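Local structure of crystal protein (Bacillus thuringiensis serovar dakota, 2ZTB) at residues Tyr70-Thr75 and Glu181-Ser186; Phe106-Thr111 and Val233-Phe238; Thr123-Ile128 and Ser139-Ile144. The protein recognizes cancer cells as a proteolytically activated toxin and probably acts on their membranes by forming pores, as relatives with the aerolysin-type beta-rich fold do. One frame throughout, in Å; residues are numbered along the deposited sequence.

Contact 1: residues Tyr70-Thr75 and Glu181-Ser186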
loop_
_atom_site.group_PDB
_atom_site.type_symbol
_atom_site.label_atom_id
_atom_site.label_comp_id
_atom_site.label_asym_id
_atom_site.label_seq_id
_atom_site.Cartn_x
_atom_site.Cartn_y
_atom_site.Cartn_z
ATOM N N TYR A 70 -7.487 -0.910 -9.561
ATOM C CA TYR A 70 -8.046 -0.086 -8.496
ATOM C C TYR A 70 -9.565 -0.172 -8.484
ATOM O O TYR A 70 -10.204 -0.275 -9.534
ATOM C CB TYR A 70 -7.637 1.376 -8.682
ATOM C CG TYR A 70 -6.149 1.640 -8.633
ATOM C CD1 TYR A 70 -5.338 1.422 -9.755
ATOM C CD2 TYR A 70 -5.552 2.116 -7.469
ATOM C CE1 TYR A 70 -3.971 1.667 -9.710
ATOM C CE2 TYR A 70 -4.190 2.362 -7.412
ATOM C CZ TYR A 70 -3.411 2.141 -8.532
ATOM O OH TYR A 70 -2.067 2.403 -8.473
ATOM N N VAL A 71 -10.139 -0.134 -7.288
ATOM C CA VAL A 71 -11.589 -0.105 -7.120
ATOM C C VAL A 71 -11.901 0.972 -6.102
ATOM O O VAL A 71 -11.434 0.907 -4.966
ATOM C CB VAL A 71 -12.163 -1.470 -6.637
ATOM C CG1 VAL A 71 -13.685 -1.420 -6.564
ATOM C CG2 VAL A 71 -11.725 -2.599 -7.550
ATOM N N ASN A 72 -12.670 1.968 -6.529
ATOM C CA ASN A 72 -13.148 3.041 -5.666
ATOM C C ASN A 72 -14.026 2.544 -4.523
ATOM O O ASN A 72 -14.924 1.724 -4.722
ATOM C CB ASN A 72 -13.961 4.051 -6.484
ATOM C CG ASN A 72 -13.115 5.177 -7.061
ATOM O OD1 ASN A 72 -12.080 5.546 -6.506
ATOM N ND2 ASN A 72 -13.578 5.745 -8.175
ATOM N N ARG A 73 -13.765 3.066 -3.330
ATOM C CA ARG A 73 -14.621 2.848 -2.170
ATOM C C ARG A 73 -15.506 4.069 -1.999
ATOM O O ARG A 73 -15.114 5.157 -2.414
ATOM C CB ARG A 73 -13.756 2.657 -0.922
ATOM C CG ARG A 73 -12.899 1.415 -0.948
ATOM C CD ARG A 73 -13.642 0.214 -0.369
ATOM N NE ARG A 73 -15.053 0.176 -0.763
ATOM C CZ ARG A 73 -15.879 -0.850 -0.557
ATOM N NH1 ARG A 73 -15.437 -1.956 0.041
ATOM N NH2 ARG A 73 -17.149 -0.770 -0.955
ATOM N N PRO A 74 -16.713 3.906 -1.405
ATOM C CA PRO A 74 -17.531 5.102 -1.141
ATOM C C PRO A 74 -16.770 6.129 -0.314
ATOM O O PRO A 74 -16.043 5.758 0.609
ATOM C CB PRO A 74 -18.722 4.553 -0.351
ATOM C CG PRO A 74 -18.833 3.123 -0.794
ATOM C CD PRO A 74 -17.398 2.671 -0.976
ATOM N N THR A 75 -16.926 7.402 -0.681
ATOM C CA THR A 75 -16.299 8.534 -0.004
ATOM C C THR A 75 -17.074 8.870 1.276
ATOM O O THR A 75 -18.301 9.013 1.244
ATOM C CB THR A 75 -16.297 9.778 -0.941
ATOM O OG1 THR A 75 -15.372 9.581 -2.017
ATOM C CG2 THR A 75 -15.957 11.082 -0.185
ATOM N N GLU A 181 -11.405 9.913 1.142
ATOM C CA GLU A 181 -11.524 9.230 -0.137
ATOM C C GLU A 181 -10.571 8.050 -0.158
ATOM O O GLU A 181 -9.466 8.113 0.400
ATOM C CB GLU A 181 -11.212 10.176 -1.285
ATOM C CG GLU A 181 -12.197 11.335 -1.431
ATOM C CD GLU A 181 -11.756 12.291 -2.505
ATOM O OE1 GLU A 181 -10.725 12.956 -2.301
ATOM O OE2 GLU A 181 -12.420 12.357 -3.567
ATOM N N SER A 182 -11.007 6.961 -0.778
ATOM C CA SER A 182 -10.133 5.802 -0.892
ATOM C C SER A 182 -10.454 4.886 -2.056
ATOM O O SER A 182 -11.552 4.900 -2.600
ATOM C CB SER A 182 -10.085 5.008 0.421
ATOM O OG SER A 182 -11.351 4.458 0.697
ATOM N N ALA A 183 -9.450 4.098 -2.423
ATOM C CA ALA A 183 -9.593 3.049 -3.400
ATOM C C ALA A 183 -8.819 1.841 -2.916
ATOM O O ALA A 183 -7.674 1.963 -2.479
ATOM C CB ALA A 183 -9.072 3.514 -4.758
ATOM N N ASP A 184 -9.449 0.676 -2.985
ATOM C CA ASP A 184 -8.726 -0.589 -2.845
ATOM C C ASP A 184 -8.009 -0.930 -4.135
ATOM O O ASP A 184 -8.454 -0.565 -5.232
ATOM C CB ASP A 184 -9.672 -1.736 -2.481
ATOM C CG ASP A 184 -10.227 -1.605 -1.084
ATOM O OD1 ASP A 184 -9.548 -1.009 -0.226
ATOM O OD2 ASP A 184 -11.342 -2.092 -0.844
ATOM N N PHE A 185 -6.895 -1.635 -4.007
ATOM C CA PHE A 185 -6.219 -2.157 -5.188
ATOM C C PHE A 185 -5.753 -3.597 -4.978
ATOM O O PHE A 185 -5.659 -4.079 -3.853
ATOM C CB PHE A 185 -5.079 -1.225 -5.643
ATOM C CG PHE A 185 -4.000 -1.005 -4.610
ATOM C CD1 PHE A 185 -2.972 -1.950 -4.430
ATOM C CD2 PHE A 185 -3.989 0.154 -3.833
ATOM C CE1 PHE A 185 -1.960 -1.745 -3.478
ATOM C CE2 PHE A 185 -2.982 0.372 -2.870
ATOM C CZ PHE A 185 -1.965 -0.587 -2.689
ATOM N N SER A 186 -5.523 -4.299 -6.076
ATOM C CA SER A 186 -4.974 -5.648 -6.022
ATOM C C SER A 186 -4.172 -5.874 -7.288
ATOM O O SER A 186 -4.302 -5.123 -8.251
ATOM C CB SER A 186 -6.070 -6.707 -5.857
ATOM O OG SER A 186 -6.986 -6.682 -6.933
HETATM O O HOH W 1 -13.506 6.177 1.376
HETATM O O HOH W 2 -14.847 11.558 -3.618
#

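Contact 2: residues Phe106-Thr111 and Val233-Phe238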
loop_
_atom_site.group_PDB
_atom_site.type_symbol
_atom_site.label_atom_id
_atom_site.label_comp_id
_atom_site.label_asym_id
_atom_site.label_seq_id
_atom_site.Cartn_x
_atom_site.Cartn_y
_atom_site.Cartn_z
ATOM N N PHE A 106 -5.467 23.187 7.927
ATOM C CA PHE A 106 -5.855 21.811 7.906
ATOM C C PHE A 106 -4.697 21.073 7.255
ATOM O O PHE A 106 -4.127 21.545 6.269
ATOM C CB PHE A 106 -7.125 21.676 7.069
ATOM C CG PHE A 106 -7.740 20.309 7.091
ATOM C CD1 PHE A 106 -8.751 20.014 7.979
ATOM C CD2 PHE A 106 -7.329 19.333 6.188
ATOM C CE1 PHE A 106 -9.333 18.777 7.977
ATOM C CE2 PHE A 106 -7.912 18.089 6.179
ATOM C CZ PHE A 106 -8.908 17.808 7.069
ATOM N N THR A 107 -4.326 19.936 7.832
ATOM C CA THR A 107 -3.265 19.128 7.278
ATOM C C THR A 107 -3.879 17.939 6.537
ATOM O O THR A 107 -4.489 17.047 7.155
ATOM C CB THR A 107 -2.252 18.713 8.366
ATOM O OG1 THR A 107 -1.701 19.897 8.941
ATOM C CG2 THR A 107 -1.125 17.879 7.784
ATOM N N ASN A 108 -3.757 17.973 5.207
ATOM C CA ASN A 108 -4.238 16.891 4.349
ATOM C C ASN A 108 -3.313 15.709 4.509
ATOM O O ASN A 108 -2.103 15.890 4.590
ATOM C CB ASN A 108 -4.239 17.298 2.861
ATOM C CG ASN A 108 -5.169 18.461 2.549
ATOM O OD1 ASN A 108 -6.128 18.755 3.271
ATOM N ND2 ASN A 108 -4.898 19.114 1.438
ATOM N N THR A 109 -3.872 14.504 4.570
ATOM C CA THR A 109 -3.042 13.293 4.548
ATOM C C THR A 109 -3.363 12.403 3.354
ATOM O O THR A 109 -4.524 12.288 2.935
ATOM C CB THR A 109 -3.152 12.469 5.856
ATOM O OG1 THR A 109 -4.523 12.157 6.116
ATOM C CG2 THR A 109 -2.575 13.232 7.037
ATOM N N SER A 110 -2.319 11.781 2.815
ATOM C CA SER A 110 -2.446 10.704 1.822
ATOM C C SER A 110 -1.744 9.473 2.357
ATOM O O SER A 110 -0.563 9.537 2.683
ATOM C CB SER A 110 -1.801 11.098 0.494
ATOM O OG SER A 110 -2.227 12.381 0.086
ATOM N N THR A 111 -2.475 8.365 2.456
ATOM C CA THR A 111 -1.955 7.125 3.039
ATOM C C THR A 111 -1.989 5.954 2.030
ATOM O O THR A 111 -2.996 5.741 1.353
ATOM C CB THR A 111 -2.713 6.782 4.335
ATOM O OG1 THR A 111 -2.569 7.870 5.261
ATOM C CG2 THR A 111 -2.185 5.470 4.999
ATOM N N VAL A 233 -7.233 12.175 2.878
ATOM C CA VAL A 233 -8.112 12.963 3.766
ATOM C C VAL A 233 -7.837 14.449 3.515
ATOM O O VAL A 233 -6.697 14.919 3.621
ATOM C CB VAL A 233 -8.001 12.553 5.273
ATOM C CG1 VAL A 233 -9.032 13.294 6.138
ATOM C CG2 VAL A 233 -8.223 11.037 5.448
ATOM N N SER A 234 -8.874 15.170 3.091
ATOM C CA SER A 234 -8.744 16.600 2.794
ATOM C C SER A 234 -10.001 17.372 3.182
ATOM O O SER A 234 -11.078 16.792 3.387
ATOM C CB SER A 234 -8.377 16.833 1.324
ATOM O OG SER A 234 -9.405 16.383 0.454
ATOM N N SER A 235 -9.840 18.681 3.328
ATOM C CA SER A 235 -10.945 19.541 3.697
ATOM C C SER A 235 -11.397 20.274 2.444
ATOM O O SER A 235 -10.593 20.523 1.550
ATOM C CB SER A 235 -10.543 20.517 4.803
ATOM O OG SER A 235 -9.526 21.371 4.336
ATOM N N PHE A 236 -12.695 20.563 2.383
ATOM C CA PHE A 236 -13.332 21.261 1.269
ATOM C C PHE A 236 -14.615 21.946 1.757
ATOM O O PHE A 236 -15.021 21.768 2.904
ATOM C CB PHE A 236 -13.602 20.292 0.096
ATOM C CG PHE A 236 -14.638 19.227 0.387
ATOM C CD1 PHE A 236 -15.847 19.220 -0.295
ATOM C CD2 PHE A 236 -14.399 18.222 1.329
ATOM C CE1 PHE A 236 -16.813 18.244 -0.043
ATOM C CE2 PHE A 236 -15.365 17.234 1.582
ATOM C CZ PHE A 236 -16.574 17.259 0.887
ATOM N N ASP A 237 -15.227 22.738 0.886
ATOM C CA ASP A 237 -16.486 23.440 1.152
ATOM C C ASP A 237 -16.402 24.344 2.371
ATOM O O ASP A 237 -17.226 24.241 3.289
ATOM C CB ASP A 237 -17.672 22.460 1.247
ATOM C CG ASP A 237 -18.125 21.924 -0.118
ATOM O OD1 ASP A 237 -17.597 22.342 -1.171
ATOM O OD2 ASP A 237 -19.029 21.065 -0.136
ATOM N N PHE A 238 -15.394 25.219 2.361
ATOM C CA PHE A 238 -15.172 26.200 3.419
ATOM C C PHE A 238 -16.290 27.235 3.476
ATOM O O PHE A 238 -16.738 27.768 2.441
ATOM C CB PHE A 238 -13.808 26.897 3.268
ATOM C CG PHE A 238 -12.647 25.946 3.111
ATOM C CD1 PHE A 238 -12.058 25.741 1.867
ATOM C CD2 PHE A 238 -12.147 25.252 4.199
ATOM C CE1 PHE A 238 -10.999 24.847 1.718
ATOM C CE2 PHE A 238 -11.089 24.357 4.059
ATOM C CZ PHE A 238 -10.513 24.159 2.822
#

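Contact 3: residues Thr123-Ile128 and Ser139-Ile144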
loop_
_atom_site.group_PDB
_atom_site.type_symbol
_atom_site.label_atom_id
_atom_site.label_comp_id
_atom_site.label_asym_id
_atom_site.label_seq_id
_atom_site.Cartn_x
_atom_site.Cartn_y
_atom_site.Cartn_z
ATOM N N THR A 123 11.241 -6.775 -2.714
ATOM C CA THR A 123 12.251 -5.770 -2.441
ATOM C C THR A 123 11.985 -4.503 -3.260
ATOM O O THR A 123 12.221 -3.390 -2.782
ATOM C CB THR A 123 13.661 -6.357 -2.742
ATOM O OG1 THR A 123 14.129 -7.062 -1.587
ATOM C CG2 THR A 123 14.683 -5.288 -3.120
ATOM N N SER A 124 11.477 -4.674 -4.479
ATOM C CA SER A 124 11.241 -3.520 -5.351
ATOM C C SER A 124 9.994 -2.735 -4.987
ATOM O O SER A 124 8.952 -3.301 -4.675
ATOM C CB SER A 124 11.253 -3.891 -6.841
ATOM O OG SER A 124 10.970 -5.252 -7.076
ATOM N N LYS A 125 10.122 -1.417 -5.023
ATOM C CA LYS A 125 9.029 -0.533 -4.652
ATOM C C LYS A 125 7.869 -0.700 -5.623
ATOM O O LYS A 125 8.069 -0.960 -6.810
ATOM C CB LYS A 125 9.507 0.914 -4.634
ATOM C CG LYS A 125 10.696 1.180 -3.719
ATOM C CD LYS A 125 10.307 1.288 -2.248
ATOM C CE LYS A 125 11.538 1.632 -1.421
ATOM N NZ LYS A 125 11.203 2.264 -0.120
ATOM N N LEU A 126 6.656 -0.574 -5.102
ATOM C CA LEU A 126 5.462 -0.634 -5.919
ATOM C C LEU A 126 4.948 0.788 -6.182
ATOM O O LEU A 126 4.805 1.591 -5.252
ATOM C CB LEU A 126 4.401 -1.474 -5.213
ATOM C CG LEU A 126 3.018 -1.591 -5.850
ATOM C CD1 LEU A 126 3.069 -2.496 -7.056
ATOM C CD2 LEU A 126 1.996 -2.092 -4.828
ATOM N N SER A 127 4.680 1.094 -7.445
ATOM C CA SER A 127 4.121 2.387 -7.819
ATOM C C SER A 127 2.600 2.373 -7.718
ATOM O O SER A 127 1.922 1.542 -8.342
ATOM C CB SER A 127 4.574 2.800 -9.213
ATOM O OG SER A 127 5.983 2.950 -9.252
ATOM N N ILE A 128 2.089 3.288 -6.896
ATOM C CA ILE A 128 0.659 3.471 -6.689
ATOM C C ILE A 128 0.297 4.917 -7.061
ATOM O O ILE A 128 0.883 5.882 -6.548
ATOM C CB ILE A 128 0.225 3.108 -5.217
ATOM C CG1 ILE A 128 0.422 1.604 -4.933
ATOM C CG2 ILE A 128 -1.216 3.522 -4.925
ATOM C CD1 ILE A 128 -0.380 0.652 -5.866
ATOM N N SER A 139 0.427 9.962 -5.552
ATOM C CA SER A 139 1.324 8.880 -5.958
ATOM C C SER A 139 2.275 8.425 -4.844
ATOM O O SER A 139 2.669 9.215 -3.980
ATOM C CB SER A 139 2.110 9.240 -7.207
ATOM O OG SER A 139 3.123 10.170 -6.900
ATOM N N PHE A 140 2.625 7.138 -4.884
ATOM C CA PHE A 140 3.509 6.514 -3.908
ATOM C C PHE A 140 4.455 5.528 -4.605
ATOM O O PHE A 140 4.073 4.851 -5.565
ATOM C CB PHE A 140 2.692 5.740 -2.865
ATOM C CG PHE A 140 1.951 6.609 -1.863
ATOM C CD1 PHE A 140 0.600 6.879 -2.024
ATOM C CD2 PHE A 140 2.600 7.113 -0.739
ATOM C CE1 PHE A 140 -0.072 7.673 -1.108
ATOM C CE2 PHE A 140 1.931 7.889 0.186
ATOM C CZ PHE A 140 0.597 8.172 0.003
ATOM N N SER A 141 5.690 5.465 -4.120
ATOM C CA SER A 141 6.612 4.370 -4.443
ATOM C C SER A 141 6.833 3.615 -3.125
ATOM O O SER A 141 7.552 4.086 -2.233
ATOM C CB SER A 141 7.926 4.911 -5.025
ATOM O OG SER A 141 8.618 3.898 -5.748
ATOM N N THR A 142 6.178 2.465 -2.981
ATOM C CA THR A 142 6.034 1.869 -1.657
ATOM C C THR A 142 6.536 0.429 -1.538
ATOM O O THR A 142 6.386 -0.371 -2.468
ATOM C CB THR A 142 4.576 2.017 -1.146
ATOM O OG1 THR A 142 4.532 1.798 0.266
ATOM C CG2 THR A 142 3.630 1.062 -1.859
ATOM N N THR A 143 7.137 0.105 -0.393
ATOM C CA THR A 143 7.500 -1.271 -0.075
ATOM C C THR A 143 6.230 -2.060 0.254
ATOM O O THR A 143 5.464 -1.694 1.150
ATOM C CB THR A 143 8.496 -1.352 1.103
ATOM O OG1 THR A 143 9.670 -0.603 0.794
ATOM C CG2 THR A 143 8.894 -2.807 1.396
ATOM N N ILE A 144 6.012 -3.132 -0.495
ATOM C CA ILE A 144 4.873 -4.015 -0.293
ATOM C C ILE A 144 4.883 -4.569 1.131
ATOM O O ILE A 144 5.926 -5.024 1.622
ATOM C CB ILE A 144 4.860 -5.138 -1.340
ATOM C CG1 ILE A 144 4.832 -4.516 -2.749
ATOM C CG2 ILE A 144 3.686 -6.084 -1.117
ATOM C CD1 ILE A 144 5.087 -5.520 -3.909
HETATM O O HOH W 3 11.851 -2.245 -0.566
HETATM O O HOH W 4 8.218 -4.013 -2.055
HETATM O O HOH W 5 8.789 4.599 0.112
HETATM O O HOH W 6 8.169 2.294 -7.706
#

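Contact 1: residues Tyr70-Thr75 and Glu181-Ser186
V71 and D184 form the hydrogen-bonded antiparallel pair here: V71 N donates to D184 O at 2.7 Å, while the return bond from D184 N to V71 O is bent and weak. R73 N reaches S182 O at 3.0 Å, carrying the pairing on to where the first chain turns off. Beyond that point water takes over, one molecule joining P74 O to S182 OG and another joining T75 OG1 to E181 OE2. Charge contributes less directly. The R73 chain, bent at chi2 and chi3, lays CD 3.3 Å from D184 OD2, yet its NH1 stays 4.2 Å from that same oxygen, beyond a salt bridge, with the two flat groups 78° apart; D184 OD1 is instead bonded to T229. Apolar packing belongs to the face of Y70, N72, A183 and F185, where F185 CB makes an off-centre CH-pi contact with the Y70 ring, 4.3 Å from its centroid, and the two rings meet obliquely. The pairing joins strands 61-90 and 168-199 in the long antiparallel sheet. Strand 223-247 pairs with the other edge of 181-186, and hairpin 126-142 lies against the Y70 face, where Y70 OH, N72 OD1 and the E181 carboxylate hydrogen-bond K129, K130, I134 and G135.

Contact 2: residues Phe106-Thr111 and Val233-Phe238
T109 and V233 illustrate how a pairing thins to one bridge as two strands draw apart. They make the one hydrogen-bonded antiparallel pair of this contact: V233 N donates to T109 O at 2.7 Å and nearly straight (170°), and T109 N returns a bond to V233 O at 3.0 Å, in the carbonyl plane. V233 O also receives a CA-H...O contact from N108 CA at 3.2 Å. On the same face the two side chains run side by side, with T109 OG1 3.6 Å from V233 CB.

Toward F106 the chains separate, and side chains replace backbone bonds. The F106 ring, its CG anti to the backbone N (chi1 -173°), is carried across the gap and presents a face to S235. S235 CB stands 3.5 Å from the ring centroid, close to the normal, a CH-pi contact over the centre. The price is polar: S235 OG, drawn over that ring, is buried without a partner in the model. N108 OD1 is in a similar position, pressed against S234 CA at 3.4 Å and likewise lacking a hydrogen bond. Other polar groups find partners outside the pair: S110 OG binds N232 OD1, T111 OG1 binds T149 OG1, and D237 OD2 forms a salt bridge with K177.

In the other direction the same two strands stay paired, T111 being backbone-bonded to T231. Neighbouring strands take up further backbone bonds. Strand 147-164 serves the far edge of 106-111, through I154, E152 and T150, whereas strand 168-199 meets 233-238, with A179 bonded to S234 and I178 touching V233. F106 and F238 both reach L83 of strand 61-90, which thereby joins the packing where the two paired strands diverge.

Contact 3: residues Thr123-Ile128 and Ser139-Ile144
L126 and T142 exchange two backbone hydrogen bonds, L126 N to T142 O at 2.7 Å and T142 N to L126 O at 2.8 Å; I128 and F140 repeat the arrangement, their bonds measuring 2.9 Å from I128 N to F140 O and 2.7 Å from F140 N to I128 O. Between them S127 and S141 are a non-hydrogen-bonded pair whose hydroxyls share a bridging water. Two further waters extend the pairing toward T123 and I144, linking T123 O to T143 OG1 and S124 O to I144 N. K125, bent at chi2 (-79°), crosses to T143 and reaches its OG1 with NZ in a weak bond of 3.4 Å, while its CB lies against S141 OG. On the opposite face from the serines, L126 CB packs on I144 CG1 at 3.9 Å, and I128 faces F140 CB to CB; T142 OG1 is bonded to E148. A polar serine face backed by a largely apolar one makes this an amphipathic beta hairpin, consistent with the membrane-inserting hairpins of aerolysin-type toxins. Its largely apolar side is laid against the large sheet: L126 touches V68 of strand 61-90 and L226 of strand 223-247, while F140 and T142 reach V112 of strand 96-116.

The three contacts show how one elongated sheet can carry a separate hairpin. Contacts 1 and 2 belong to the large antiparallel sheet, their centres about 17 Å apart, and share it through the adjacent strands 168-199 and 223-247. Their segments alternate along the chain, whereas contact 3 falls between the segments of both. Its centre lies about 17 Å from contact 1 and 23 Å from contact 2, yet it touches each: Y70 OH and the F185 ring pack on I128, and F140 CZ meets S110 O at 3.2 Å. The hairpin therefore bears on both pairings, a placement consistent with its being released from the sheet during pore formation.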